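Local coordinates for protein UDP-L-Rhamnose Synthase (Acanthamoeba polyphaga mimivirus, PDB 7JID) that probably makes UDP-L-rhamnose in an NADPH-dependent reductive step, holding NADP and the UDP-sugar on a Rossmann-type fold, at residues A[13-16]-A[17-20]; A[197-200]-A[201-204]; A[265-268]-A[269-273]. All blocks are in the same frame, centred on the assembly; numbering follows the deposited sequence. Where two conformers were deposited one is given.

Contact 1. Residues A[13-16]-A[17-20]; sequences GWIG and SMVS. With NAP (NADP nicotinamide-adenine-dinucleotide phosphate), chain D.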
loop_
_atom_site.group_PDB
_atom_site.type_symbol
_atom_site.label_atom_id
_atom_site.label_comp_id
_atom_site.label_asym_id
_atom_site.label_seq_id
_atom_site.Cartn_x
_atom_site.Cartn_y
_atom_site.Cartn_z
ATOM N N GLY A 13 9.310 12.891 16.604
ATOM C CA GLY A 13 9.596 13.474 15.291
ATOM C C GLY A 13 9.510 14.988 15.323
ATOM O O GLY A 13 9.103 15.575 16.354
ATOM N N TRP A 14 9.815 15.630 14.191
ATOM C CA TRP A 14 9.792 17.111 14.129
ATOM C C TRP A 14 8.395 17.626 14.479
ATOM O O TRP A 14 8.267 18.459 15.396
ATOM C CB TRP A 14 10.286 17.545 12.752
ATOM C CG TRP A 14 10.221 19.005 12.486
ATOM C CD1 TRP A 14 10.777 20.001 13.225
ATOM C CD2 TRP A 14 9.614 19.623 11.345
ATOM N NE1 TRP A 14 10.526 21.212 12.636
ATOM C CE2 TRP A 14 9.815 21.015 11.478
ATOM C CE3 TRP A 14 8.892 19.146 10.245
ATOM C CZ2 TRP A 14 9.337 21.925 10.536
ATOM C CZ3 TRP A 14 8.422 20.039 9.310
ATOM C CH2 TRP A 14 8.658 21.409 9.445
ATOM N N ILE A 15 7.373 17.245 13.709
ATOM C CA ILE A 15 5.994 17.733 13.935
ATOM C C ILE A 15 5.449 17.159 15.232
ATOM O O ILE A 15 4.823 17.893 15.956
ATOM C CB ILE A 15 5.096 17.502 12.721
ATOM C CG1 ILE A 15 5.721 18.173 11.493
ATOM C CG2 ILE A 15 3.687 17.951 13.017
ATOM C CD1 ILE A 15 4.877 18.034 10.242
ATOM N N GLY A 16 5.625 15.863 15.481
ATOM C CA GLY A 16 5.032 15.276 16.694
ATOM C C GLY A 16 5.558 15.921 17.956
ATOM O O GLY A 16 4.736 16.128 18.874
ATOM N N SER A 17 6.845 16.230 18.014
ATOM C CA SER A 17 7.475 16.962 19.143
ATOM C C SER A 17 6.780 18.315 19.314
ATOM O O SER A 17 6.479 18.707 20.443
ATOM C CB SER A 17 8.959 17.186 18.945
ATOM O OG SER A 17 9.689 15.983 19.043
ATOM N N MET A 18 6.529 19.025 18.216
ATOM C CA MET A 18 5.949 20.392 18.265
ATOM C C MET A 18 4.527 20.329 18.793
ATOM O O MET A 18 4.163 21.156 19.647
ATOM C CB MET A 18 5.913 21.037 16.881
ATOM C CG MET A 18 7.068 21.956 16.666
ATOM S SD MET A 18 6.752 22.889 15.175
ATOM C CE MET A 18 6.899 21.560 13.982
ATOM N N VAL A 19 3.750 19.389 18.278
ATOM C CA VAL A 19 2.345 19.224 18.710
ATOM C C VAL A 19 2.344 18.833 20.192
ATOM O O VAL A 19 1.531 19.374 20.933
ATOM C CB VAL A 19 1.612 18.191 17.852
ATOM C CG1 VAL A 19 0.218 17.889 18.367
ATOM C CG2 VAL A 19 1.530 18.643 16.407
ATOM N N SER A 20 3.147 17.836 20.556
ATOM C CA SER A 20 3.284 17.351 21.955
ATOM C C SER A 20 3.466 18.555 22.888
ATOM O O SER A 20 2.680 18.671 23.881
ATOM C CB SER A 20 4.432 16.375 22.066
ATOM O OG SER A 20 4.517 15.840 23.375
HETATM P PA NAP D . 10.072 13.126 11.145
HETATM O O1A NAP D . 10.809 14.169 11.954
HETATM O O2A NAP D . 10.866 12.126 10.362
HETATM O O5B NAP D . 9.142 12.429 12.221
HETATM C C5B NAP D . 8.527 11.171 11.939
HETATM C C4B NAP D . 8.371 10.274 13.157
HETATM O O4B NAP D . 7.606 9.115 12.851
HETATM C C3B NAP D . 9.751 9.833 13.625
HETATM O O3B NAP D . 9.733 10.125 15.042
HETATM C C2B NAP D . 9.735 8.338 13.334
HETATM O O2B NAP D . 10.362 7.668 14.386
HETATM C C1B NAP D . 8.254 7.967 13.362
HETATM N N9A NAP D . 7.825 6.767 12.670
HETATM C C8A NAP D . 7.979 6.484 11.385
HETATM N N7A NAP D . 7.417 5.309 11.091
HETATM C C5A NAP D . 6.901 4.824 12.228
HETATM C C6A NAP D . 6.228 3.633 12.571
HETATM N N6A NAP D . 5.995 2.740 11.638
HETATM N N1A NAP D . 5.868 3.484 13.893
HETATM C C2A NAP D . 6.128 4.450 14.785
HETATM N N3A NAP D . 6.774 5.604 14.555
HETATM C C4A NAP D . 7.151 5.804 13.263
HETATM O O3 NAP D . 9.010 13.701 10.080
HETATM P PN NAP D . 7.960 14.921 10.301
HETATM O O1N NAP D . 8.380 15.847 9.171
HETATM O O2N NAP D . 7.706 15.322 11.693
HETATM O O5D NAP D . 6.656 14.246 9.707
HETATM C C5D NAP D . 5.586 13.572 10.355
HETATM C C4D NAP D . 4.842 12.726 9.279
HETATM O O4D NAP D . 3.523 13.169 9.231
HETATM C C3D NAP D . 5.445 13.017 7.921
HETATM O O3D NAP D . 4.968 12.090 6.874
HETATM C C2D NAP D . 4.943 14.481 7.916
HETATM O O2D NAP D . 4.928 15.212 6.682
HETATM C C1D NAP D . 3.536 14.362 8.440
HETATM P P2B NAP D . 11.624 6.739 14.132
HETATM O O1X NAP D . 12.813 7.580 13.957
HETATM O O2X NAP D . 11.626 6.073 15.521
HETATM O O3X NAP D . 11.439 5.748 12.977
#
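Trp14 and Met18, one turn apart on the helix 14-25, lie side by side and point the same way, and in the conformer of Met18 described here, one of two modelled, the methyl group sits over one face of the indole. Met18 CE stands 4.0 Å from the centroid of the five-membered ring of Trp14, 16° off the ring normal, a CH-pi contact, while the sulfur stays further off and oblique. In this conformer the bend at chi3 (-69°) turns CE toward the ring. The Trp14 indole has its six-membered ring alongside the cofactor: CE3 lies 3.5 Å from O1N of the NADP, which meets the ring at its edge. This is the glycine-rich turn and first helix of the Rossmann beta-alpha-beta unit made by strand 5-9, helix 14-25 and strand 29-32. Here the start of the helix grips the pyrophosphate: Trp14 N donates to O1A of NADP at 2.9 Å and Ile15 N to O2N at 2.8 Å, one backbone N-H for each phosphate, both bonds almost straight. Gly13 holds the N-cap position, where its lack of a side chain lets NADP O5B come close. Its carbonyl O receives Ser17 N at 2.9 Å; Ser17 OG lies within reach of both this oxygen and Asn11 O. Away from the indole, Ile15 CG2 meets Val19 CG2 at 4.1 Å, the two branched side chains crossing at a slant. Leu195 of the helix 195-207 touches Trp14, Ile15 and Met18, and Thr167 touches Trp14 and Met18.

Contact 2. Residues A[197-200]-A[201-204]; sequences QMIP and VMID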
loop_
_atom_site.group_PDB
_atom_site.type_symbol
_atom_site.label_atom_id
_atom_site.label_comp_id
_atom_site.label_asym_id
_atom_site.label_seq_id
_atom_site.Cartn_x
_atom_site.Cartn_y
_atom_site.Cartn_z
ATOM N N GLN A 197 1.007 28.497 12.727
ATOM C CA GLN A 197 -0.373 28.985 12.589
ATOM C C GLN A 197 -1.378 27.839 12.621
ATOM O O GLN A 197 -2.512 28.040 13.143
ATOM C CB GLN A 197 -0.470 29.823 11.309
ATOM C CG GLN A 197 0.293 31.120 11.457
ATOM C CD GLN A 197 0.511 31.834 10.148
ATOM O OE1 GLN A 197 -0.164 31.533 9.165
ATOM N NE2 GLN A 197 1.456 32.771 10.153
ATOM N N MET A 198 -1.039 26.677 12.078
ATOM C CA MET A 198 -2.090 25.682 11.791
ATOM C C MET A 198 -2.043 24.525 12.807
ATOM O O MET A 198 -3.024 23.814 12.879
ATOM C CB MET A 198 -2.012 25.244 10.329
ATOM C CG MET A 198 -2.170 26.431 9.404
ATOM S SD MET A 198 -2.509 25.989 7.673
ATOM C CE MET A 198 -4.182 25.368 7.853
ATOM N N ILE A 199 -0.971 24.389 13.599
ATOM C CA ILE A 199 -0.956 23.316 14.637
ATOM C C ILE A 199 -2.101 23.589 15.619
ATOM O O ILE A 199 -2.867 22.670 15.898
ATOM C CB ILE A 199 0.427 23.138 15.280
ATOM C CG1 ILE A 199 1.318 22.294 14.375
ATOM C CG2 ILE A 199 0.284 22.482 16.658
ATOM C CD1 ILE A 199 2.740 22.196 14.824
ATOM N N PRO A 200 -2.293 24.835 16.107
ATOM C CA PRO A 200 -3.421 25.087 17.000
ATOM C C PRO A 200 -4.777 24.711 16.418
ATOM O O PRO A 200 -5.640 24.266 17.146
ATOM C CB PRO A 200 -3.331 26.602 17.219
ATOM C CG PRO A 200 -1.849 26.886 17.099
ATOM C CD PRO A 200 -1.424 25.997 15.945
ATOM N N VAL A 201 -4.969 24.937 15.119
ATOM C CA VAL A 201 -6.215 24.569 14.427
ATOM C C VAL A 201 -6.338 23.040 14.460
ATOM O O VAL A 201 -7.448 22.542 14.727
ATOM C CB VAL A 201 -6.184 25.142 13.010
ATOM C CG1 VAL A 201 -7.283 24.607 12.161
ATOM C CG2 VAL A 201 -6.211 26.671 12.999
ATOM N N MET A 202 -5.246 22.330 14.170
ATOM C CA MET A 202 -5.283 20.852 14.094
ATOM C C MET A 202 -5.695 20.330 15.482
ATOM O O MET A 202 -6.558 19.452 15.550
ATOM C CB MET A 202 -3.930 20.271 13.687
ATOM C CG MET A 202 -3.854 18.799 13.978
ATOM S SD MET A 202 -2.383 18.068 13.342
ATOM C CE MET A 202 -1.193 18.825 14.408
ATOM N N ILE A 203 -5.080 20.871 16.528
ATOM C CA ILE A 203 -5.384 20.464 17.933
ATOM C C ILE A 203 -6.863 20.753 18.209
ATOM O O ILE A 203 -7.528 19.925 18.869
ATOM C CB ILE A 203 -4.450 21.154 18.940
ATOM C CG1 ILE A 203 -3.046 20.575 18.834
ATOM C CG2 ILE A 203 -5.003 21.008 20.359
ATOM C CD1 ILE A 203 -1.999 21.248 19.632
ATOM N N ASP A 204 -7.358 21.933 17.797
ATOM C CA ASP A 204 -8.778 22.300 18.017
ATOM C C ASP A 204 -9.686 21.252 17.362
ATOM O O ASP A 204 -10.667 20.809 17.951
ATOM C CB ASP A 204 -9.062 23.731 17.548
ATOM C CG ASP A 204 -10.427 24.232 18.006
ATOM O OD1 ASP A 204 -10.558 24.414 19.263
ATOM O OD2 ASP A 204 -11.362 24.339 17.157
#
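Ile199 and Ile203 make the close-packed side of this helical turn: CG2 of Ile199 meets CD1 of Ile203 at 3.9 Å. The touching branch of Ile199, CG2, is set anti to its backbone N, and Ile203 runs extended beyond CG1 (chi2 173°), carrying CD1 to it. Met202 joins more loosely, its CE 4.3 Å from Ile199 CG1. This buried side faces the helix 14-25, where Ile199 and Ile203 pack on Ile22, Ile203 also on Leu23, and Met202 on Val19. A second covered side is formed by Val201, which turns CG2 to within 3.9 Å of Gln197 O and packs against Tyr271. Pro200, by contrast, is on the solvent side and exposed, its ring directed away from the residues that follow. The ring N has no hydrogen to give to the turn before, and the helix is kinked there. The bonds around the kink continue regularly, Met202 N to Met198 O at 3.0 Å, Ile203 N to Ile199 O at 2.9 Å and Asp204 N to Pro200 O at 3.0 Å. The polar ends at the two extremes of the segment look to other parts of the chain: Gln197 OE1 accepts from Asn218 ND2, and Asp204 OD2 is hydrogen-bonded to the hydroxyl of Tyr271. The whole is a proline-kinked alpha-helix packed against the first helix of the Rossmann fold.

Contact 3. Residues A[265-268]-A[269-273]; sequences DKLQ and SLYPD. With EDO (1,2-ethanediol), chain E.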
loop_
_atom_site.group_PDB
_atom_site.type_symbol
_atom_site.label_atom_id
_atom_site.label_comp_id
_atom_site.label_asym_id
_atom_site.label_seq_id
_atom_site.Cartn_x
_atom_site.Cartn_y
_atom_site.Cartn_z
ATOM N N ASP A 265 -11.622 25.655 0.896
ATOM C CA ASP A 265 -12.954 26.153 1.314
ATOM C C ASP A 265 -13.466 25.357 2.509
ATOM O O ASP A 265 -14.110 25.942 3.410
ATOM C CB ASP A 265 -13.910 26.154 0.131
ATOM C CG ASP A 265 -13.555 27.144 -0.973
ATOM O OD1 ASP A 265 -12.645 27.987 -0.765
ATOM O OD2 ASP A 265 -14.213 27.077 -2.010
ATOM N N LYS A 266 -13.226 24.057 2.524
ATOM C CA LYS A 266 -13.774 23.229 3.614
ATOM C C LYS A 266 -13.183 23.693 4.948
ATOM O O LYS A 266 -13.946 23.884 5.892
ATOM C CB LYS A 266 -13.528 21.743 3.374
ATOM C CG LYS A 266 -14.222 20.849 4.395
ATOM C CD LYS A 266 -13.902 19.408 4.165
ATOM C CE LYS A 266 -14.632 18.487 5.116
ATOM N NZ LYS A 266 -14.343 17.060 4.872
ATOM N N LEU A 267 -11.856 23.828 5.054
ATOM C CA LEU A 267 -11.202 24.276 6.298
ATOM C C LEU A 267 -11.682 25.704 6.590
ATOM O O LEU A 267 -11.881 26.018 7.770
ATOM C CB LEU A 267 -9.684 24.250 6.147
ATOM C CG LEU A 267 -8.921 24.584 7.429
ATOM C CD1 LEU A 267 -9.198 23.565 8.526
ATOM C CD2 LEU A 267 -7.454 24.713 7.126
ATOM N N GLN A 268 -11.741 26.571 5.569
ATOM C CA GLN A 268 -12.101 28.006 5.782
ATOM C C GLN A 268 -13.518 28.132 6.358
ATOM O O GLN A 268 -13.747 29.145 7.049
ATOM C CB GLN A 268 -11.910 28.793 4.493
ATOM C CG GLN A 268 -10.438 28.991 4.150
ATOM C CD GLN A 268 -10.278 29.792 2.878
ATOM O OE1 GLN A 268 -9.835 29.307 1.819
ATOM N NE2 GLN A 268 -10.656 31.056 2.982
ATOM N N SER A 269 -14.409 27.175 6.071
ATOM C CA SER A 269 -15.808 27.155 6.582
ATOM C C SER A 269 -15.783 27.021 8.100
ATOM O O SER A 269 -16.730 27.509 8.741
ATOM C CB SER A 269 -16.641 26.086 5.963
ATOM O OG SER A 269 -16.231 24.772 6.387
ATOM N N LEU A 270 -14.735 26.416 8.657
ATOM C CA LEU A 270 -14.634 26.164 10.119
ATOM C C LEU A 270 -13.667 27.144 10.766
ATOM O O LEU A 270 -13.836 27.448 11.966
ATOM C CB LEU A 270 -14.203 24.708 10.345
ATOM C CG LEU A 270 -15.144 23.633 9.834
ATOM C CD1 LEU A 270 -14.622 22.241 10.251
ATOM C CD2 LEU A 270 -16.583 23.846 10.315
ATOM N N TYR A 271 -12.638 27.574 10.043
ATOM C CA TYR A 271 -11.533 28.378 10.600
ATOM C C TYR A 271 -11.279 29.508 9.627
ATOM O O TYR A 271 -10.330 29.454 8.852
ATOM C CB TYR A 271 -10.311 27.496 10.838
ATOM C CG TYR A 271 -10.581 26.450 11.876
ATOM C CD1 TYR A 271 -10.519 26.747 13.226
ATOM C CD2 TYR A 271 -10.895 25.153 11.504
ATOM C CE1 TYR A 271 -10.757 25.775 14.177
ATOM C CE2 TYR A 271 -11.176 24.175 12.446
ATOM C CZ TYR A 271 -11.119 24.492 13.786
ATOM O OH TYR A 271 -11.347 23.502 14.708
ATOM N N PRO A 272 -12.143 30.544 9.631
ATOM C CA PRO A 272 -11.982 31.658 8.691
ATOM C C PRO A 272 -10.796 32.596 8.981
ATOM O O PRO A 272 -10.485 33.367 8.107
ATOM C CB PRO A 272 -13.355 32.351 8.784
ATOM C CG PRO A 272 -13.776 32.082 10.211
ATOM C CD PRO A 272 -13.374 30.637 10.441
ATOM N N ASP A 273 -10.107 32.513 10.112
ATOM C CA ASP A 273 -9.038 33.490 10.448
ATOM C C ASP A 273 -7.662 32.925 10.077
ATOM O O ASP A 273 -6.665 33.587 10.402
ATOM C CB ASP A 273 -9.068 33.913 11.926
ATOM C CG ASP A 273 -10.385 34.552 12.348
ATOM O OD1 ASP A 273 -11.177 34.972 11.446
ATOM O OD2 ASP A 273 -10.625 34.583 13.567
HETATM C C1 EDO E . -7.768 29.886 13.243
HETATM O O1 EDO E . -6.704 30.760 12.893
HETATM C C2 EDO E . -9.091 30.523 13.462
HETATM O O2 EDO E . -9.958 30.640 12.335
HETATM O O HOH W 1 -10.437 32.407 5.343
#
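The C-terminal end of the short helix 265-270, where the bonding is weak, is the setting; from it the chain runs through Pro272 into a loop. Leu267 O is the hub: it accepts Tyr271 N at 2.9 Å and also Leu270 N at 3.0 Å, the latter coming from above the carbonyl plane, so one oxygen serves both an i+4 and an i+3 donor as the helix ends. One residue before the hub, Lys266 O takes the hydroxyl of Ser269, OG donating at an unusually short 2.5 Å; chi1 of 69° puts OG between its own N and carbonyl carbon and thus within range of that oxygen. Leu267 and Tyr271 meet on the inner side, CD1 of the leucine 3.8 Å from CD2 of the phenol ring, approaching obliquely. On the outer side a water spans the end of the helix, accepting from Gln268 NE2 at 2.7 Å and donating to Pro272 O, while Gln268 OE1 is held by Thr264. An ethanediol, probably from the crystallisation liquor, accepts a bond from Asp273 N at 2.9 Å on its O2, which lies at the edge of the Tyr271 ring. Leu267 and Tyr271 face the helix 195-207, both touching Met205, and Lys266 reaches strand 212-215, its NZ bonded to Thr213 O and in a cation-pi contact with Phe214.

Overall arrangement
The three contacts form a series from cofactor to surface. Contact 1 and contact 2 are partly buried turns of two helices, 14-25 and 195-207, packed on each other through aliphatic and methionine side chains. Contact 3 is a surface contact that covers another side of the helix 195-207, joined to contact 2 by apolar contacts and one polar link. Contacts 1 and 3 do not touch, their nearest atoms about 13 Å apart. The chemistry changes with place: phosphate-binding backbone N-H groups and an indole at 13-20, mainly aliphatic packing at 197-204, and backbone, hydroxyl and water bonds at a helix end, with apolar packing on its inner side, at 265-273.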